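Side-chain contacts in regulatory protein AsnC (PDB 2CG4), which activates asnA transcription, regulates its own gene as a DNA-binding transcription factor, and represses gidA expression at a post-transcriptional level: residues Arg11-Ala16 / Lys30-Ser35; Val41-Met46 / Gly50-Ala55. The protein carries 1 engineered substitution. All blocks are in the same frame, centred on the assembly; numbering follows the deposited sequence.

Contact 1 of 2, residues Arg11-Ala16 / Lys30-Ser35; sequences RGILEA and KQFGVS
The carbonyl oxygen of Gly-12 meets two kinds of partner. Within its own helix it accepts a hydrogen bond from Ala-16 N at 3.2 Å, and from across the contact Phe-32 brings the far end of its ring, with CZ 3.4 Å from Gly-12 O. The ring lies oblique to this oxygen. Because Gly-12 carries no side chain, the aromatic group settles directly on the helix backbone, where Phe-32 CE2 comes within 3.9 Å of Gly-12 CA. The CB of Phe-32 already points toward helix 8-19, and CG, anti to the carbonyl carbon and beside the backbone N (chi1 -58°), carries the ring on to Gly-12. Gln-31 CD lies over one of its faces, 4.1 Å above the plane and displaced toward the rim. Apolar packing between side chains is slight: Ile-13 CG1 is 4.4 Å from Phe-32 CE1. Phe-32 ends the first helix of the predicted helix-turn-helix, and Gly-33, with positive phi, begins the turn. Ser-35 then caps the next helix through Glu-37 N. The contact thus ties helix 25-32 to helix 8-19, whose Ile-13 also packs on helix 36-49, while Leu-14 touches Ile-57 of the second subunit.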
loop_
_atom_site.group_PDB
_atom_site.type_symbol
_atom_site.label_atom_id
_atom_site.label_comp_id
_atom_site.label_asym_id
_atom_site.label_seq_id
_atom_site.Cartn_x
_atom_site.Cartn_y
_atom_site.Cartn_z
ATOM N N ARG A 11 6.434 5.364 43.956
ATOM C CA ARG A 11 7.273 5.641 42.797
ATOM C C ARG A 11 8.755 5.583 43.147
ATOM O O ARG A 11 9.561 5.048 42.383
ATOM C CB ARG A 11 6.932 7.005 42.194
ATOM C CG ARG A 11 5.609 7.037 41.451
ATOM C CD ARG A 11 5.251 8.442 40.996
ATOM N NE ARG A 11 3.877 8.507 40.506
ATOM C CZ ARG A 11 2.834 8.895 41.238
ATOM N NH1 ARG A 11 3.001 9.267 42.503
ATOM N NH2 ARG A 11 1.618 8.915 40.704
ATOM N N GLY A 12 9.112 6.140 44.298
ATOM C CA GLY A 12 10.499 6.143 44.748
ATOM C C GLY A 12 11.027 4.736 44.946
ATOM O O GLY A 12 12.166 4.428 44.588
ATOM N N ILE A 13 10.191 3.881 45.518
ATOM C CA ILE A 13 10.533 2.477 45.712
ATOM C C ILE A 13 10.716 1.770 44.376
ATOM O O ILE A 13 11.677 1.020 44.195
ATOM C CB ILE A 13 9.466 1.749 46.544
ATOM C CG1 ILE A 13 9.553 2.189 48.009
ATOM C CG2 ILE A 13 9.631 0.240 46.427
ATOM C CD1 ILE A 13 8.333 1.833 48.827
ATOM N N LEU A 14 9.799 2.026 43.444
ATOM C CA LEU A 14 9.807 1.368 42.139
ATOM C C LEU A 14 11.033 1.742 41.310
ATOM O O LEU A 14 11.698 0.873 40.767
ATOM C CB LEU A 14 8.524 1.678 41.364
ATOM C CG LEU A 14 7.274 0.881 41.751
ATOM C CD1 LEU A 14 6.172 1.076 40.725
ATOM C CD2 LEU A 14 7.583 -0.593 41.936
ATOM N N GLU A 15 11.340 3.031 41.225
ATOM C CA GLU A 15 12.577 3.470 40.587
ATOM C C GLU A 15 13.807 2.755 41.162
ATOM O O GLU A 15 14.611 2.179 40.422
ATOM C CB GLU A 15 12.746 4.981 40.715
ATOM C CG GLU A 15 13.641 5.579 39.643
ATOM C CD GLU A 15 14.225 6.921 40.043
ATOM O OE1 GLU A 15 15.335 7.250 39.568
ATOM O OE2 GLU A 15 13.576 7.646 40.828
ATOM N N ALA A 16 13.943 2.792 42.484
ATOM C CA ALA A 16 14.997 2.057 43.175
ATOM C C ALA A 16 15.086 0.573 42.789
ATOM O O ALA A 16 16.161 0.105 42.410
ATOM C CB ALA A 16 14.842 2.206 44.672
ATOM N N LYS A 30 16.137 4.776 55.075
ATOM C CA LYS A 30 17.031 5.909 55.289
ATOM C C LYS A 30 16.817 7.000 54.241
ATOM O O LYS A 30 16.879 8.191 54.550
ATOM C CB LYS A 30 18.492 5.444 55.277
ATOM C CG LYS A 30 19.486 6.474 55.804
ATOM C CD LYS A 30 19.565 6.441 57.325
ATOM C CE LYS A 30 20.075 7.761 57.887
ATOM N NZ LYS A 30 19.910 7.825 59.368
ATOM N N GLN A 31 16.554 6.587 53.004
ATOM C CA GLN A 31 16.533 7.508 51.870
ATOM C C GLN A 31 15.233 8.309 51.781
ATOM O O GLN A 31 15.246 9.488 51.426
ATOM C CB GLN A 31 16.776 6.750 50.563
ATOM C CG GLN A 31 17.487 7.570 49.500
ATOM C CD GLN A 31 16.969 7.287 48.105
ATOM O OE1 GLN A 31 17.374 6.315 47.464
ATOM N NE2 GLN A 31 16.068 8.140 47.625
ATOM N N PHE A 32 14.113 7.669 52.101
ATOM C CA PHE A 32 12.809 8.326 52.006
ATOM C C PHE A 32 12.293 8.806 53.364
ATOM O O PHE A 32 11.219 9.405 53.450
ATOM C CB PHE A 32 11.785 7.403 51.334
ATOM C CG PHE A 32 12.183 6.964 49.951
ATOM C CD1 PHE A 32 12.368 5.621 49.662
ATOM C CD2 PHE A 32 12.384 7.899 48.944
ATOM C CE1 PHE A 32 12.742 5.213 48.393
ATOM C CE2 PHE A 32 12.758 7.500 47.672
ATOM C CZ PHE A 32 12.938 6.153 47.398
ATOM N N GLY A 33 13.063 8.547 54.417
ATOM C CA GLY A 33 12.658 8.908 55.770
ATOM C C GLY A 33 11.380 8.205 56.184
ATOM O O GLY A 33 10.420 8.846 56.607
ATOM N N VAL A 34 11.369 6.881 56.043
ATOM C CA VAL A 34 10.315 6.042 56.602
ATOM C C VAL A 34 10.947 4.817 57.246
ATOM O O VAL A 34 12.167 4.699 57.292
ATOM C CB VAL A 34 9.324 5.632 55.519
ATOM N N SER A 35 10.118 3.905 57.746
ATOM C CA SER A 35 10.616 2.700 58.401
ATOM C C SER A 35 10.910 1.595 57.384
ATOM O O SER A 35 10.235 1.497 56.362
ATOM C CB SER A 35 9.611 2.206 59.443
ATOM O OG SER A 35 8.686 1.298 58.876
#

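Contact 2 of 2, residues Val41-Met46 / Gly50-Ala55; sequences VRVEKM and GIITGA
The carbonyl group of Met-46 is the flat group of this contact, approached by the backbone N-H groups of Gly-50, Ile-51 and Ile-52. Ile-52 N gives the straightest bond, 3.2 Å long to Met-46 O with an N-H...O angle of 155°, with the donor nitrogen above the carbonyl plane, about 60° out of it. Gly-50 N, 3.1 Å from Met-46 O, and Ile-51 N, 2.9 Å from the same oxygen, make weak, strongly bent bonds. One oxygen therefore gathers three successive donors while the chain leaves helix 36-49. Gly-50 is the first residue past the helix and has positive phi, a conformation that suits its lack of a side chain; the weak bond from Ile-51 recalls the six-to-one bond of a Schellman motif. The segments belong to the DNA-binding domain of the Lrp/AsnC family: residues 41-44 close the predicted helix-turn-helix, and strand 52-59 leads away from it. At Gly-54 and Ala-55 this strand pairs antiparallel with a strand of the second subunit, so the turn directs the chain from the helix to the dimer interface. Apolar side chains fill the angle between helix and strand. Ile-52 keeps CG1 beside its backbone N (chi1 -62°), which lays that branch alongside Met-46, with Ile-52 CG1 3.8 Å from Met-46 CB. The branch runs on to Val-43, whose CG1 lies 4.3 Å from Ile-52 CD1. Ile-51 packs closer to the backbone, its CB 3.5 Å from Met-46 O, and reaches Tyr-4 and Ile-6 of the N-terminal loop of the same chain as well as Gln-63 of the second subunit.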
loop_
_atom_site.group_PDB
_atom_site.type_symbol
_atom_site.label_atom_id
_atom_site.label_comp_id
_atom_site.label_asym_id
_atom_site.label_seq_id
_atom_site.Cartn_x
_atom_site.Cartn_y
_atom_site.Cartn_z
ATOM N N VAL A 41 5.950 -3.144 53.195
ATOM C CA VAL A 41 4.503 -3.295 53.062
ATOM C C VAL A 41 4.004 -2.639 51.772
ATOM O O VAL A 41 3.171 -3.198 51.068
ATOM C CB VAL A 41 3.756 -2.747 54.317
ATOM C CG1 VAL A 41 2.362 -2.248 53.964
ATOM C CG2 VAL A 41 3.677 -3.821 55.394
ATOM N N ARG A 42 4.534 -1.461 51.465
ATOM C CA ARG A 42 4.327 -0.822 50.171
ATOM C C ARG A 42 4.597 -1.782 49.014
ATOM O O ARG A 42 3.741 -1.975 48.151
ATOM C CB ARG A 42 5.220 0.416 50.041
ATOM C CG ARG A 42 4.966 1.476 51.100
ATOM C CD ARG A 42 3.475 1.710 51.293
ATOM N NE ARG A 42 3.191 3.061 51.764
ATOM C CZ ARG A 42 2.935 4.096 50.972
ATOM N NH1 ARG A 42 2.936 3.943 49.655
ATOM N NH2 ARG A 42 2.690 5.292 51.496
ATOM N N VAL A 43 5.792 -2.371 49.001
ATOM C CA VAL A 43 6.177 -3.367 48.001
ATOM C C VAL A 43 5.166 -4.516 47.927
ATOM O O VAL A 43 4.839 -5.003 46.838
ATOM C CB VAL A 43 7.604 -3.922 48.285
ATOM C CG1 VAL A 43 7.842 -5.241 47.561
ATOM C CG2 VAL A 43 8.665 -2.893 47.905
ATOM N N GLU A 44 4.666 -4.936 49.087
ATOM C CA GLU A 44 3.772 -6.088 49.175
ATOM C C GLU A 44 2.371 -5.764 48.665
ATOM O O GLU A 44 1.697 -6.617 48.088
ATOM C CB GLU A 44 3.688 -6.589 50.618
ATOM C CG GLU A 44 3.780 -8.102 50.763
ATOM C CD GLU A 44 2.597 -8.842 50.158
ATOM O OE1 GLU A 44 1.919 -9.584 50.901
ATOM O OE2 GLU A 44 2.349 -8.693 48.941
ATOM N N LYS A 45 1.930 -4.532 48.895
ATOM C CA LYS A 45 0.668 -4.066 48.332
ATOM C C LYS A 45 0.751 -4.013 46.802
ATOM O O LYS A 45 -0.137 -4.513 46.113
ATOM C CB LYS A 45 0.286 -2.702 48.911
ATOM C CG LYS A 45 -0.412 -2.758 50.276
ATOM C CD LYS A 45 -0.345 -1.395 50.966
ATOM C CE LYS A 45 -0.707 -1.472 52.445
ATOM N NZ LYS A 45 -0.361 -0.209 53.173
ATOM N N MET A 46 1.826 -3.422 46.283
ATOM C CA MET A 46 2.088 -3.394 44.840
ATOM C C MET A 46 2.182 -4.781 44.200
ATOM O O MET A 46 1.832 -4.944 43.039
ATOM C CB MET A 46 3.340 -2.578 44.530
ATOM C CG MET A 46 3.199 -1.125 44.902
ATOM S SD MET A 46 4.523 -0.076 44.279
ATOM C CE MET A 46 5.727 -0.190 45.604
ATOM N N GLY A 50 -0.640 -6.227 41.579
ATOM C CA GLY A 50 -0.206 -6.750 40.290
ATOM C C GLY A 50 0.728 -5.798 39.571
ATOM O O GLY A 50 1.099 -6.038 38.418
ATOM N N ILE A 51 1.108 -4.717 40.256
ATOM C CA ILE A 51 2.022 -3.718 39.704
ATOM C C ILE A 51 3.437 -4.288 39.581
ATOM O O ILE A 51 4.042 -4.271 38.498
ATOM C CB ILE A 51 2.068 -2.445 40.589
ATOM C CG1 ILE A 51 0.841 -1.566 40.342
ATOM C CG2 ILE A 51 3.328 -1.650 40.331
ATOM C CD1 ILE A 51 0.422 -0.742 41.543
ATOM N N ILE A 52 3.958 -4.772 40.706
ATOM C CA ILE A 52 5.206 -5.517 40.742
ATOM C C ILE A 52 4.914 -6.983 40.440
ATOM O O ILE A 52 4.184 -7.632 41.187
ATOM C CB ILE A 52 5.879 -5.384 42.124
ATOM C CG1 ILE A 52 6.231 -3.918 42.400
ATOM C CG2 ILE A 52 7.107 -6.291 42.232
ATOM C CD1 ILE A 52 7.095 -3.712 43.633
ATOM N N THR A 53 5.484 -7.494 39.344
ATOM C CA THR A 53 5.143 -8.825 38.832
ATOM C C THR A 53 6.143 -9.904 39.241
ATOM O O THR A 53 5.868 -11.102 39.103
ATOM C CB THR A 53 5.005 -8.850 37.284
ATOM O OG1 THR A 53 6.244 -8.462 36.678
ATOM C CG2 THR A 53 3.876 -7.922 36.808
ATOM N N GLY A 54 7.301 -9.481 39.735
ATOM C CA GLY A 54 8.379 -10.405 40.059
ATOM C C GLY A 54 9.715 -9.697 40.162
ATOM O O GLY A 54 9.861 -8.558 39.716
ATOM N N ALA A 55 10.687 -10.373 40.768
ATOM C CA ALA A 55 12.092 -10.000 40.632
ATOM C C ALA A 55 12.813 -11.060 39.820
ATOM O O ALA A 55 12.693 -12.249 40.101
ATOM C CB ALA A 55 12.746 -9.841 41.998
#

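Contact 1 closes before contact 2 opens, so the two follow in series along the chain, with centres 14 Å apart and both within the AsnC-type helix-turn-helix region. Helix 8-19 joins them: Ile-13 of contact 1 touches Val-43 and Arg-42 of contact 2, and Leu-14 packs on both Ile-52 and Met-46, with Leu-14 CD2 3.6 Å from Ile-52 CD1. Contact 2 lies where the chain passes from helix 36-49 into strand 52-59. Together they link the predicted helix-turn-helix through one apolar core to the strand that pairs with the second subunit, consistent with a DNA-binding domain that is packed against the subunit interface.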